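Local coordinates for glycosyl hydrolase family 2, TIM barrel domain protein (Faecalibacterium prausnitzii A2-165, PDB 6ED2), which acts as a gut bacterial beta-glucuronidase of glycoside hydrolase family 2, probably cleaving terminal glucuronic acid from conjugates, at residues A[376-381]-A[414-419]; A[167-172]-A[410-415]; A[536-541]-A[555-560]. One frame throughout, in Å; residues are numbered along the deposited sequence.

In the fold
Interactions 1 and 2 are neighbours, with centres about 8 Å apart, and both use helix 409-427. In interaction 1 this helix meets the loop after barrel strand 373-377. In interaction 2 its earlier turns meet loop 167-172 of the sugar binding domain. The two loops also touch each other, so the TIM barrel and the sugar binding domain meet here through three pieces of chain. Interaction 3 comes later in the chain. Its centre lies about 31 Å from that of interaction 1, and it joins the loop after strand 531-535 to helix 554-570. Interactions 1 and 3 both pack a loop at the C-terminal end of a barrel strand against a helix that follows it in the chain.

Interaction 1: residues A[376-381]-A[414-419]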
ATOM      1  N   ASP A 376      10.717 -33.856  -2.976  1.00 28.43           N
ATOM      2  CA  ASP A 376       9.442 -34.273  -2.403  1.00 25.34           C
ATOM      3  C   ASP A 376       9.604 -34.434  -0.898  1.00 27.17           C
ATOM      4  O   ASP A 376      10.469 -35.197  -0.437  1.00 29.76           O
ATOM      5  CB  ASP A 376       8.998 -35.588  -3.042  1.00 24.27           C
ATOM      6  CG  ASP A 376       7.473 -35.763  -3.085  1.00 31.40           C
ATOM      7  OD1 ASP A 376       6.704 -34.931  -2.528  1.00 25.86           O
ATOM      8  OD2 ASP A 376       7.050 -36.780  -3.681  1.00 28.12           O
ATOM      9  N   GLU A 377       8.763 -33.747  -0.131  1.00 25.12           N
ATOM     10  CA  GLU A 377       8.951 -33.637   1.308  1.00 25.74           C
ATOM     11  C   GLU A 377       7.729 -34.133   2.071  1.00 29.15           C
ATOM     12  O   GLU A 377       6.593 -33.729   1.790  1.00 28.14           O
ATOM     13  CB  GLU A 377       9.262 -32.191   1.700  1.00 27.18           C
ATOM     14  CG  GLU A 377       9.513 -32.015   3.196  1.00 28.54           C
ATOM     15  CD  GLU A 377      10.133 -30.657   3.534  1.00 33.04           C
ATOM     16  OE1 GLU A 377      11.301 -30.407   3.135  1.00 34.31           O
ATOM     17  OE2 GLU A 377       9.451 -29.848   4.209  1.00 34.61           O
ATOM     18  N   VAL A 378       7.981 -34.965   3.070  1.00 22.95           N
ATOM     19  CA  VAL A 378       6.968 -35.530   3.959  1.00 28.84           C
ATOM     20  C   VAL A 378       6.668 -34.519   5.073  1.00 27.08           C
ATOM     21  O   VAL A 378       7.517 -33.667   5.362  1.00 24.07           O
ATOM     22  CB  VAL A 378       7.486 -36.892   4.457  1.00 34.67           C
ATOM     23  CG1 VAL A 378       8.429 -36.738   5.636  1.00 27.76           C
ATOM     24  CG2 VAL A 378       6.373 -37.878   4.706  1.00 35.16           C
ATOM     25  N   PRO A 379       5.473 -34.508   5.708  1.00 29.33           N
ATOM     26  CA  PRO A 379       5.182 -33.410   6.656  1.00 24.90           C
ATOM     27  C   PRO A 379       5.892 -33.519   8.005  1.00 28.28           C
ATOM     28  O   PRO A 379       5.305 -33.203   9.047  1.00 27.17           O
ATOM     29  CB  PRO A 379       3.657 -33.487   6.831  1.00 29.73           C
ATOM     30  CG  PRO A 379       3.167 -34.418   5.750  1.00 28.40           C
ATOM     31  CD  PRO A 379       4.290 -35.361   5.506  1.00 27.74           C
ATOM     32  N   ALA A 380       7.166 -33.924   7.998  1.00 30.75           N
ATOM     33  CA  ALA A 380       7.951 -34.091   9.225  1.00 31.63           C
ATOM     34  C   ALA A 380       8.560 -32.750   9.639  1.00 31.10           C
ATOM     35  O   ALA A 380       9.774 -32.516   9.589  1.00 29.19           O
ATOM     36  CB  ALA A 380       9.026 -35.148   9.027  1.00 26.94           C
ATOM     37  N   VAL A 381       7.677 -31.851  10.050  1.00 30.97           N
ATOM     38  CA  VAL A 381       8.059 -30.501  10.429  1.00 27.47           C
ATOM     39  C   VAL A 381       7.456 -30.223  11.795  1.00 28.68           C
ATOM     40  O   VAL A 381       6.396 -30.758  12.144  1.00 29.78           O
ATOM     41  CB  VAL A 381       7.597 -29.458   9.378  1.00 29.95           C
ATOM     42  CG1 VAL A 381       6.073 -29.490   9.229  1.00 29.15           C
ATOM     43  CG2 VAL A 381       8.104 -28.039   9.733  1.00 23.62           C
ATOM     44  N   LYS A 414       6.349 -44.144  13.886  1.00 32.54           N
ATOM     45  CA  LYS A 414       5.402 -44.986  13.155  1.00 34.96           C
ATOM     46  C   LYS A 414       4.625 -44.177  12.117  1.00 33.33           C
ATOM     47  O   LYS A 414       4.514 -44.582  10.953  1.00 37.31           O
ATOM     48  CB  LYS A 414       4.450 -45.671  14.140  1.00 37.38           C
ATOM     49  CG  LYS A 414       3.582 -46.773  13.531  1.00 44.31           C
ATOM     50  CD  LYS A 414       2.872 -47.593  14.618  1.00 55.37           C
ATOM     51  CE  LYS A 414       1.957 -48.671  14.029  1.00 58.64           C
ATOM     52  NZ  LYS A 414       0.688 -48.085  13.501  1.00 65.93           N
ATOM     53  N   ASN A 415       4.085 -43.020  12.521  1.00 28.27           N
ATOM     54  CA  ASN A 415       3.374 -42.153  11.580  1.00 32.68           C
ATOM     55  C   ASN A 415       4.315 -41.594  10.522  1.00 30.78           C
ATOM     56  O   ASN A 415       3.932 -41.450   9.355  1.00 33.26           O
ATOM     57  CB  ASN A 415       2.669 -41.026  12.338  1.00 30.87           C
ATOM     58  CG  ASN A 415       1.514 -41.541  13.189  1.00 36.06           C
ATOM     59  OD1 ASN A 415       0.958 -42.598  12.908  1.00 41.20           O
ATOM     60  ND2 ASN A 415       1.167 -40.810  14.243  1.00 35.69           N
ATOM     61  N   HIS A 416       5.558 -41.293  10.905  1.00 28.72           N
ATOM     62  CA  HIS A 416       6.528 -40.783   9.941  1.00 29.38           C
ATOM     63  C   HIS A 416       6.850 -41.832   8.882  1.00 29.10           C
ATOM     64  O   HIS A 416       6.911 -41.526   7.685  1.00 25.69           O
ATOM     65  CB  HIS A 416       7.780 -40.332  10.694  1.00 29.95           C
ATOM     66  CG  HIS A 416       8.693 -39.446   9.911  1.00 27.76           C
ATOM     67  ND1 HIS A 416       9.612 -38.614  10.519  1.00 26.62           N
ATOM     68  CD2 HIS A 416       8.862 -39.280   8.576  1.00 29.33           C
ATOM     69  CE1 HIS A 416      10.308 -37.977   9.592  1.00 27.45           C
ATOM     70  NE2 HIS A 416       9.870 -38.359   8.404  1.00 27.91           N
ATOM     71  N   LYS A 417       7.022 -43.086   9.302  1.00 30.91           N
ATOM     72  CA  LYS A 417       7.284 -44.158   8.349  1.00 30.21           C
ATOM     73  C   LYS A 417       6.118 -44.342   7.382  1.00 29.36           C
ATOM     74  O   LYS A 417       6.325 -44.548   6.181  1.00 31.41           O
ATOM     75  CB  LYS A 417       7.563 -45.459   9.101  1.00 31.85           C
ATOM     76  CG  LYS A 417       8.963 -45.557   9.667  1.00 32.91           C
ATOM     77  CD  LYS A 417       9.079 -46.750  10.612  1.00 36.05           C
ATOM     78  CE  LYS A 417      10.540 -47.152  10.809  1.00 42.28           C
ATOM     79  NZ  LYS A 417      10.712 -48.239  11.827  1.00 43.36           N
ATOM     80  N   ALA A 418       4.888 -44.280   7.893  1.00 26.27           N
ATOM     81  CA  ALA A 418       3.704 -44.435   7.047  1.00 32.27           C
ATOM     82  C   ALA A 418       3.609 -43.320   6.012  1.00 31.88           C
ATOM     83  O   ALA A 418       3.407 -43.574   4.819  1.00 28.66           O
ATOM     84  CB  ALA A 418       2.450 -44.455   7.920  1.00 27.68           C
ATOM     85  N   ALA A 419       3.750 -42.068   6.462  1.00 26.69           N
ATOM     86  CA  ALA A 419       3.751 -40.935   5.546  1.00 26.98           C
ATOM     87  C   ALA A 419       4.837 -41.079   4.491  1.00 28.04           C
ATOM     88  O   ALA A 419       4.591 -40.855   3.296  1.00 24.44           O
ATOM     89  CB  ALA A 419       3.927 -39.636   6.337  1.00 26.94           C
TER
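V378 and A380 of the loop meet H416 and A419 of the helix, and the contact is all van der Waals. The aliphatic part centres on V378, whose CB points toward the helix. Its two methyl groups divide the work. CG2 presses on the methyl of A419, with V378 CG2 3.4 Å from A419 CB, which is tighter than usual for two carbons. CG1 lies between the backbone N and the carbonyl carbon (chi1 83°) and turns to the imidazole, where V378 CG1 is 3.5 Å from H416 NE2. P379 adds a looser touch on A419 through its ring carbon CD.

The second group is methyl against imidazole. A380 CB and V378 CG1 both approach the H416 ring obliquely, though the modelled closeness of A380 CB to the ring is doubtful. CG of H416 is anti to its backbone N (chi1 -164°), which carries the ring out to the loop. Both ring nitrogens are hydrogen-bonded outside the two segments, ND1 with Y452 OH and NE2 weakly with L438 O. A380 is the centre of an inverse gamma turn, closed by a weak bond from V381 N to P379 O.

Strand 373-377, helix 409-427 and strand 433-440 form a beta-alpha-beta crossover of the TIM barrel. The contact lies at the C-terminal end of its first strand. Helix 449-463 packs beside H416, and M423, further along helix 409-427, also touches V378.

Interaction 2: residues A[167-172]-A[410-415]; sequences TMLPAG and PALLKN
T167, L412 and N415 carry most of this contact between a loop of the sugar binding domain and a helix of the TIM barrel. T167 meets the helix through both its backbone and its methyl. The methyl packs on A411, with T167 CG2 3.8 Å from A411 CB. OG1 sits between the backbone N and the carbonyl carbon (chi1 49°) and bonds S165 OG within its own loop. This puts CG2 beside the backbone N, anti to the carbonyl carbon.

L412 reaches the backbone of the loop. Its CG is anti to the backbone N (chi1 179°), and its CD1 does the touching. L412 CD1 is 3.5 Å from T167 C and 3.6 Å from M168 O. The same methyl meets a leucine of the loop, with L412 CD1 3.9 Å from L169 CD1. The two leucine side chains cross at about a right angle. L169 CD1 also packs on the backbone and CB of N415.

N415 makes the one hydrogen bond across the contact, from its ND2 to T167 O, with an N-H...O angle of 152°. The acceptor lies in the amide plane of N415, while the donor is tilted from the carbonyl plane. The modelled length from N415 ND2 to T167 O is 2.5 Å, which is short for such a bond, so its exact value is doubtful.

The chemistry is therefore mainly methyl against methyl and methyl against peptide. One neutral amide pairs with a main-chain carbonyl at the domain boundary, and no charged group takes part between these two segments.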
ATOM      1  N   THR A 167       2.688 -36.543  18.134  1.00 30.99           N
ATOM      2  CA  THR A 167       2.883 -37.840  17.498  1.00 33.78           C
ATOM      3  C   THR A 167       2.446 -37.855  16.035  1.00 33.76           C
ATOM      4  O   THR A 167       2.388 -38.932  15.432  1.00 31.76           O
ATOM      5  CB  THR A 167       2.148 -38.939  18.279  1.00 33.99           C
ATOM      6  OG1 THR A 167       0.800 -38.533  18.535  1.00 34.28           O
ATOM      7  CG2 THR A 167       2.838 -39.199  19.604  1.00 28.38           C
ATOM      8  N   MET A 168       2.170 -36.697  15.440  1.00 30.79           N
ATOM      9  CA  MET A 168       1.685 -36.622  14.068  1.00 27.31           C
ATOM     10  C   MET A 168       2.605 -35.753  13.217  1.00 30.41           C
ATOM     11  O   MET A 168       3.434 -34.990  13.716  1.00 27.54           O
ATOM     12  CB  MET A 168       0.266 -36.042  14.018  1.00 30.95           C
ATOM     13  CG  MET A 168       0.220 -34.608  14.546  1.00 34.90           C
ATOM     14  SD  MET A 168      -1.384 -33.802  14.369  1.00 34.25           S
ATOM     15  CE  MET A 168      -1.377 -33.390  12.608  1.00 26.22           C
ATOM     16  N   LEU A 169       2.417 -35.861  11.909  1.00 29.45           N
ATOM     17  CA  LEU A 169       3.066 -35.001  10.941  1.00 28.88           C
ATOM     18  C   LEU A 169       2.013 -34.122  10.281  1.00 30.15           C
ATOM     19  O   LEU A 169       1.144 -34.652   9.566  1.00 29.90           O
ATOM     20  CB  LEU A 169       3.786 -35.842   9.897  1.00 29.02           C
ATOM     21  CG  LEU A 169       5.078 -36.563  10.278  1.00 28.99           C
ATOM     22  CD1 LEU A 169       4.849 -37.750  11.215  1.00 26.68           C
ATOM     23  CD2 LEU A 169       5.697 -37.033   8.993  1.00 27.35           C
ATOM     24  N   PRO A 170       2.039 -32.789  10.460  1.00 29.37           N
ATOM     25  CA  PRO A 170       3.038 -31.998  11.191  1.00 26.02           C
ATOM     26  C   PRO A 170       2.747 -31.922  12.688  1.00 28.67           C
ATOM     27  O   PRO A 170       1.623 -32.189  13.116  1.00 30.70           O
ATOM     28  CB  PRO A 170       2.910 -30.619  10.550  1.00 31.45           C
ATOM     29  CG  PRO A 170       1.433 -30.520  10.227  1.00 27.77           C
ATOM     30  CD  PRO A 170       0.998 -31.930   9.854  1.00 26.21           C
ATOM     31  N   ALA A 171       3.748 -31.543  13.476  1.00 31.40           N
ATOM     32  CA  ALA A 171       3.672 -31.644  14.928  1.00 28.26           C
ATOM     33  C   ALA A 171       3.237 -30.330  15.567  1.00 28.21           C
ATOM     34  O   ALA A 171       3.561 -29.238  15.095  1.00 27.96           O
ATOM     35  CB  ALA A 171       5.030 -32.063  15.496  1.00 26.98           C
ATOM     36  N   GLY A 172       2.516 -30.446  16.668  1.00 29.97           N
ATOM     37  CA  GLY A 172       2.179 -29.265  17.437  1.00 30.04           C
ATOM     38  C   GLY A 172       1.420 -29.682  18.663  1.00 33.94           C
ATOM     39  O   GLY A 172       1.496 -30.837  19.085  1.00 33.27           O
ATOM     40  N   PRO A 410       8.371 -43.273  19.662  1.00 36.88           N
ATOM     41  CA  PRO A 410       8.054 -44.458  18.841  1.00 36.04           C
ATOM     42  C   PRO A 410       6.764 -44.303  18.060  1.00 34.48           C
ATOM     43  O   PRO A 410       6.688 -44.760  16.913  1.00 29.14           O
ATOM     44  CB  PRO A 410       7.963 -45.601  19.872  1.00 29.72           C
ATOM     45  CG  PRO A 410       8.794 -45.138  21.034  1.00 31.60           C
ATOM     46  CD  PRO A 410       8.553 -43.636  21.084  1.00 35.62           C
ATOM     47  N   ALA A 411       5.747 -43.675  18.662  1.00 27.51           N
ATOM     48  CA  ALA A 411       4.494 -43.432  17.957  1.00 32.70           C
ATOM     49  C   ALA A 411       4.693 -42.438  16.816  1.00 34.10           C
ATOM     50  O   ALA A 411       4.197 -42.653  15.705  1.00 35.23           O
ATOM     51  CB  ALA A 411       3.430 -42.921  18.935  1.00 26.38           C
ATOM     52  N   LEU A 412       5.445 -41.362  17.065  1.00 30.70           N
ATOM     53  CA  LEU A 412       5.752 -40.412  16.002  1.00 30.37           C
ATOM     54  C   LEU A 412       6.456 -41.101  14.840  1.00 33.03           C
ATOM     55  O   LEU A 412       6.079 -40.921  13.674  1.00 32.95           O
ATOM     56  CB  LEU A 412       6.601 -39.268  16.551  1.00 29.28           C
ATOM     57  CG  LEU A 412       7.004 -38.210  15.525  1.00 28.63           C
ATOM     58  CD1 LEU A 412       5.763 -37.476  14.997  1.00 27.58           C
ATOM     59  CD2 LEU A 412       7.978 -37.233  16.170  1.00 29.06           C
ATOM     60  N   LEU A 413       7.473 -41.911  15.141  1.00 31.23           N
ATOM     61  CA  LEU A 413       8.216 -42.578  14.078  1.00 32.58           C
ATOM     62  C   LEU A 413       7.305 -43.468  13.240  1.00 33.69           C
ATOM     63  O   LEU A 413       7.453 -43.540  12.013  1.00 29.41           O
ATOM     64  CB  LEU A 413       9.360 -43.386  14.681  1.00 28.23           C
ATOM     65  CG  LEU A 413      10.257 -44.147  13.712  1.00 34.03           C
ATOM     66  CD1 LEU A 413      11.008 -43.194  12.777  1.00 25.54           C
ATOM     67  CD2 LEU A 413      11.229 -45.006  14.513  1.00 32.03           C
ATOM     68  N   LYS A 414       6.349 -44.144  13.886  1.00 32.54           N
ATOM     69  CA  LYS A 414       5.402 -44.986  13.155  1.00 34.96           C
ATOM     70  C   LYS A 414       4.625 -44.177  12.117  1.00 33.33           C
ATOM     71  O   LYS A 414       4.514 -44.582  10.953  1.00 37.31           O
ATOM     72  CB  LYS A 414       4.450 -45.671  14.140  1.00 37.38           C
ATOM     73  CG  LYS A 414       3.582 -46.773  13.531  1.00 44.31           C
ATOM     74  CD  LYS A 414       2.872 -47.593  14.618  1.00 55.37           C
ATOM     75  CE  LYS A 414       1.957 -48.671  14.029  1.00 58.64           C
ATOM     76  NZ  LYS A 414       0.688 -48.085  13.501  1.00 65.93           N
ATOM     77  N   ASN A 415       4.085 -43.020  12.521  1.00 28.27           N
ATOM     78  CA  ASN A 415       3.374 -42.153  11.580  1.00 32.68           C
ATOM     79  C   ASN A 415       4.315 -41.594  10.522  1.00 30.78           C
ATOM     80  O   ASN A 415       3.932 -41.450   9.355  1.00 33.26           O
ATOM     81  CB  ASN A 415       2.669 -41.026  12.338  1.00 30.87           C
ATOM     82  CG  ASN A 415       1.514 -41.541  13.189  1.00 36.06           C
ATOM     83  OD1 ASN A 415       0.958 -42.598  12.908  1.00 41.20           O
ATOM     84  ND2 ASN A 415       1.167 -40.810  14.243  1.00 35.69           N
TER

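Interaction 3: residues A[536-541]-A[555-560]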
ATOM      1  N   TYR A 536      16.095 -19.251   2.802  1.00 24.99           N
ATOM      2  CA  TYR A 536      16.761 -17.982   3.058  1.00 26.74           C
ATOM      3  C   TYR A 536      15.873 -16.889   2.468  1.00 32.57           C
ATOM      4  O   TYR A 536      15.055 -17.148   1.574  1.00 24.28           O
ATOM      5  CB  TYR A 536      18.173 -17.938   2.468  1.00 28.17           C
ATOM      6  CG  TYR A 536      18.281 -17.961   0.949  1.00 26.85           C
ATOM      7  CD1 TYR A 536      18.617 -16.803   0.247  1.00 26.88           C
ATOM      8  CD2 TYR A 536      18.081 -19.128   0.224  1.00 22.11           C
ATOM      9  CE1 TYR A 536      18.740 -16.804  -1.127  1.00 24.97           C
ATOM     10  CE2 TYR A 536      18.221 -19.148  -1.162  1.00 20.63           C
ATOM     11  CZ  TYR A 536      18.551 -17.981  -1.833  1.00 27.91           C
ATOM     12  OH  TYR A 536      18.692 -17.971  -3.211  1.00 28.12           O
ATOM     13  N   GLY A 537      16.000 -15.682   3.018  1.00 27.20           N
ATOM     14  CA  GLY A 537      15.168 -14.574   2.596  1.00 29.60           C
ATOM     15  C   GLY A 537      14.794 -13.624   3.721  1.00 34.56           C
ATOM     16  O   GLY A 537      15.156 -13.840   4.884  1.00 28.25           O
ATOM     17  N   THR A 538      14.076 -12.552   3.390  1.00 27.84           N
ATOM     18  CA  THR A 538      13.648 -11.583   4.384  1.00 26.31           C
ATOM     19  C   THR A 538      12.204 -11.221   4.099  1.00 31.67           C
ATOM     20  O   THR A 538      11.764 -11.215   2.945  1.00 27.31           O
ATOM     21  CB  THR A 538      14.495 -10.284   4.390  1.00 29.57           C
ATOM     22  OG1 THR A 538      14.199  -9.490   3.229  1.00 26.95           O
ATOM     23  CG2 THR A 538      15.979 -10.577   4.451  1.00 29.71           C
ATOM     24  N   ASP A 539      11.471 -10.917   5.161  1.00 28.94           N
ATOM     25  CA  ASP A 539      10.142 -10.377   4.982  1.00 28.33           C
ATOM     26  C   ASP A 539      10.278  -8.998   4.355  1.00 31.52           C
ATOM     27  O   ASP A 539      11.109  -8.188   4.782  1.00 29.72           O
ATOM     28  CB  ASP A 539       9.411 -10.296   6.323  1.00 28.41           C
ATOM     29  CG  ASP A 539       9.022 -11.655   6.864  1.00 29.67           C
ATOM     30  OD1 ASP A 539       7.861 -12.080   6.682  1.00 32.40           O
ATOM     31  OD2 ASP A 539       9.876 -12.303   7.495  1.00 34.51           O
ATOM     32  N   ASN A 540       9.490  -8.736   3.321  1.00 27.03           N
ATOM     33  CA  ASN A 540       9.463  -7.396   2.753  1.00 33.17           C
ATOM     34  C   ASN A 540       8.114  -7.202   2.079  1.00 32.43           C
ATOM     35  O   ASN A 540       7.644  -8.096   1.366  1.00 32.93           O
ATOM     36  CB  ASN A 540      10.638  -7.179   1.779  1.00 32.91           C
ATOM     37  CG  ASN A 540      10.571  -8.082   0.550  1.00 33.82           C
ATOM     38  OD1 ASN A 540      10.201  -7.634  -0.542  1.00 32.99           O
ATOM     39  ND2 ASN A 540      10.942  -9.348   0.716  1.00 29.00           N
ATOM     40  N   LEU A 541       7.477  -6.066   2.355  1.00 30.90           N
ATOM     41  CA  LEU A 541       6.185  -5.740   1.762  1.00 32.23           C
ATOM     42  C   LEU A 541       6.356  -5.141   0.379  1.00 34.62           C
ATOM     43  O   LEU A 541       7.235  -4.302   0.153  1.00 33.44           O
ATOM     44  CB  LEU A 541       5.424  -4.743   2.635  1.00 35.54           C
ATOM     45  CG  LEU A 541       5.217  -5.179   4.081  1.00 36.83           C
ATOM     46  CD1 LEU A 541       4.652  -4.018   4.878  1.00 36.00           C
ATOM     47  CD2 LEU A 541       4.294  -6.381   4.113  1.00 32.98           C
ATOM     48  N   GLU A 555      14.747  -2.665  -0.733  1.00 24.93           N
ATOM     49  CA  GLU A 555      16.187  -2.462  -0.784  1.00 24.06           C
ATOM     50  C   GLU A 555      16.916  -3.459   0.104  1.00 27.56           C
ATOM     51  O   GLU A 555      17.928  -4.041  -0.301  1.00 28.53           O
ATOM     52  CB  GLU A 555      16.530  -1.038  -0.351  1.00 26.07           C
ATOM     53  CG  GLU A 555      16.333  -0.004  -1.445  1.00 31.12           C
ATOM     54  CD  GLU A 555      14.864   0.335  -1.674  1.00 32.71           C
ATOM     55  OE1 GLU A 555      14.007  -0.034  -0.819  1.00 30.71           O
ATOM     56  OE2 GLU A 555      14.580   0.983  -2.709  1.00 35.15           O
ATOM     57  N   TYR A 556      16.439  -3.630   1.340  1.00 30.27           N
ATOM     58  CA  TYR A 556      17.090  -4.559   2.243  1.00 25.85           C
ATOM     59  C   TYR A 556      17.076  -5.963   1.655  1.00 25.68           C
ATOM     60  O   TYR A 556      18.112  -6.635   1.602  1.00 28.89           O
ATOM     61  CB  TYR A 556      16.420  -4.530   3.623  1.00 26.92           C
ATOM     62  CG  TYR A 556      17.260  -5.254   4.650  1.00 31.91           C
ATOM     63  CD1 TYR A 556      18.334  -4.616   5.268  1.00 31.91           C
ATOM     64  CD2 TYR A 556      17.033  -6.600   4.942  1.00 27.97           C
ATOM     65  CE1 TYR A 556      19.131  -5.282   6.175  1.00 35.42           C
ATOM     66  CE2 TYR A 556      17.818  -7.272   5.847  1.00 29.11           C
ATOM     67  CZ  TYR A 556      18.869  -6.613   6.464  1.00 37.42           C
ATOM     68  OH  TYR A 556      19.669  -7.282   7.362  1.00 32.31           O
ATOM     69  N   GLN A 557      15.912  -6.413   1.182  1.00 27.29           N
ATOM     70  CA  GLN A 557      15.819  -7.748   0.591  1.00 25.19           C
ATOM     71  C   GLN A 557      16.832  -7.916  -0.532  1.00 26.22           C
ATOM     72  O   GLN A 557      17.576  -8.907  -0.566  1.00 28.56           O
ATOM     73  CB  GLN A 557      14.391  -8.014   0.097  1.00 25.09           C
ATOM     74  CG  GLN A 557      14.246  -9.235  -0.814  1.00 27.10           C
ATOM     75  CD  GLN A 557      14.231 -10.561  -0.055  1.00 28.03           C
ATOM     76  OE1 GLN A 557      14.834 -10.686   1.013  1.00 30.55           O
ATOM     77  NE2 GLN A 557      13.527 -11.553  -0.601  1.00 24.75           N
ATOM     78  N   ASN A 558      16.914  -6.936  -1.441  1.00 28.94           N
ATOM     79  CA  ASN A 558      17.893  -7.032  -2.524  1.00 29.49           C
ATOM     80  C   ASN A 558      19.326  -7.049  -1.993  1.00 31.89           C
ATOM     81  O   ASN A 558      20.179  -7.777  -2.520  1.00 26.27           O
ATOM     82  CB  ASN A 558      17.709  -5.885  -3.521  1.00 33.69           C
ATOM     83  CG  ASN A 558      16.677  -6.213  -4.626  1.00 47.87           C
ATOM     84  OD1 ASN A 558      15.883  -7.168  -4.523  1.00 38.53           O
ATOM     85  ND2 ASN A 558      16.689  -5.411  -5.688  1.00 48.01           N
ATOM     86  N   GLU A 559      19.615  -6.243  -0.959  1.00 28.46           N
ATOM     87  CA  GLU A 559      20.961  -6.210  -0.387  1.00 29.33           C
ATOM     88  C   GLU A 559      21.291  -7.534   0.280  1.00 27.46           C
ATOM     89  O   GLU A 559      22.398  -8.061   0.122  1.00 24.80           O
ATOM     90  CB  GLU A 559      21.090  -5.061   0.624  1.00 23.39           C
ATOM     91  CG  GLU A 559      21.252  -3.698  -0.021  1.00 27.16           C
ATOM     92  CD  GLU A 559      20.751  -2.552   0.851  1.00 33.67           C
ATOM     93  OE1 GLU A 559      20.665  -2.721   2.091  1.00 32.98           O
ATOM     94  OE2 GLU A 559      20.401  -1.489   0.278  1.00 36.88           O
ATOM     95  N   TYR A 560      20.327  -8.084   1.016  1.00 27.07           N
ATOM     96  CA  TYR A 560      20.518  -9.365   1.684  1.00 26.84           C
ATOM     97  C   TYR A 560      20.740 -10.475   0.668  1.00 29.41           C
ATOM     98  O   TYR A 560      21.624 -11.322   0.848  1.00 28.87           O
ATOM     99  CB  TYR A 560      19.301  -9.650   2.568  1.00 23.96           C
ATOM    100  CG  TYR A 560      19.129 -11.082   2.986  1.00 32.09           C
ATOM    101  CD1 TYR A 560      19.517 -11.499   4.265  1.00 30.44           C
ATOM    102  CD2 TYR A 560      18.555 -12.023   2.125  1.00 26.07           C
ATOM    103  CE1 TYR A 560      19.350 -12.805   4.669  1.00 28.33           C
ATOM    104  CE2 TYR A 560      18.402 -13.354   2.517  1.00 31.90           C
ATOM    105  CZ  TYR A 560      18.802 -13.735   3.796  1.00 32.09           C
ATOM    106  OH  TYR A 560      18.644 -15.038   4.217  1.00 28.72           O
TER
HETATM  107  O   HOH W   1      10.914 -10.695  -1.994  1.00 27.93           O
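T538 fits between Q557 and Y560, and its two branches do different things. OG1 lies between the backbone N and the carbonyl carbon (chi1 72°). It donates to the glutamine from above the amide carbonyl plane, with T538 OG1 2.6 Å from Q557 OE1. The Q557 chain bends at chi2 (78°), which folds its amide back to meet T538.

The other branch, CG2, lies over one face of the Y560 ring in a CH-pi contact, 3.7 Å from the centroid. It also touches the edge of the Y556 ring. Y560 OH lies 3.0 Å from G537 N and accepts from it. Y560 CE2 lies at the edge of the Y536 ring, and the two side chains meet obliquely.

The N540 side chain crosses Q557 at about a right angle, with N540 ND2 3.6 Å from Q557 CD. This ND2 donates to T538 O from above the carbonyl plane. A water accepts from N540 ND2 and weakly from Q557 NE2.

Here the loop after TIM barrel strand 531-535 packs on helix 554-570, which follows it. Neutral helix groups serve the buried loop: Q557 OE1 takes the T538 hydroxyl and, weakly, its backbone N-H, and Y560 OH takes that of G537.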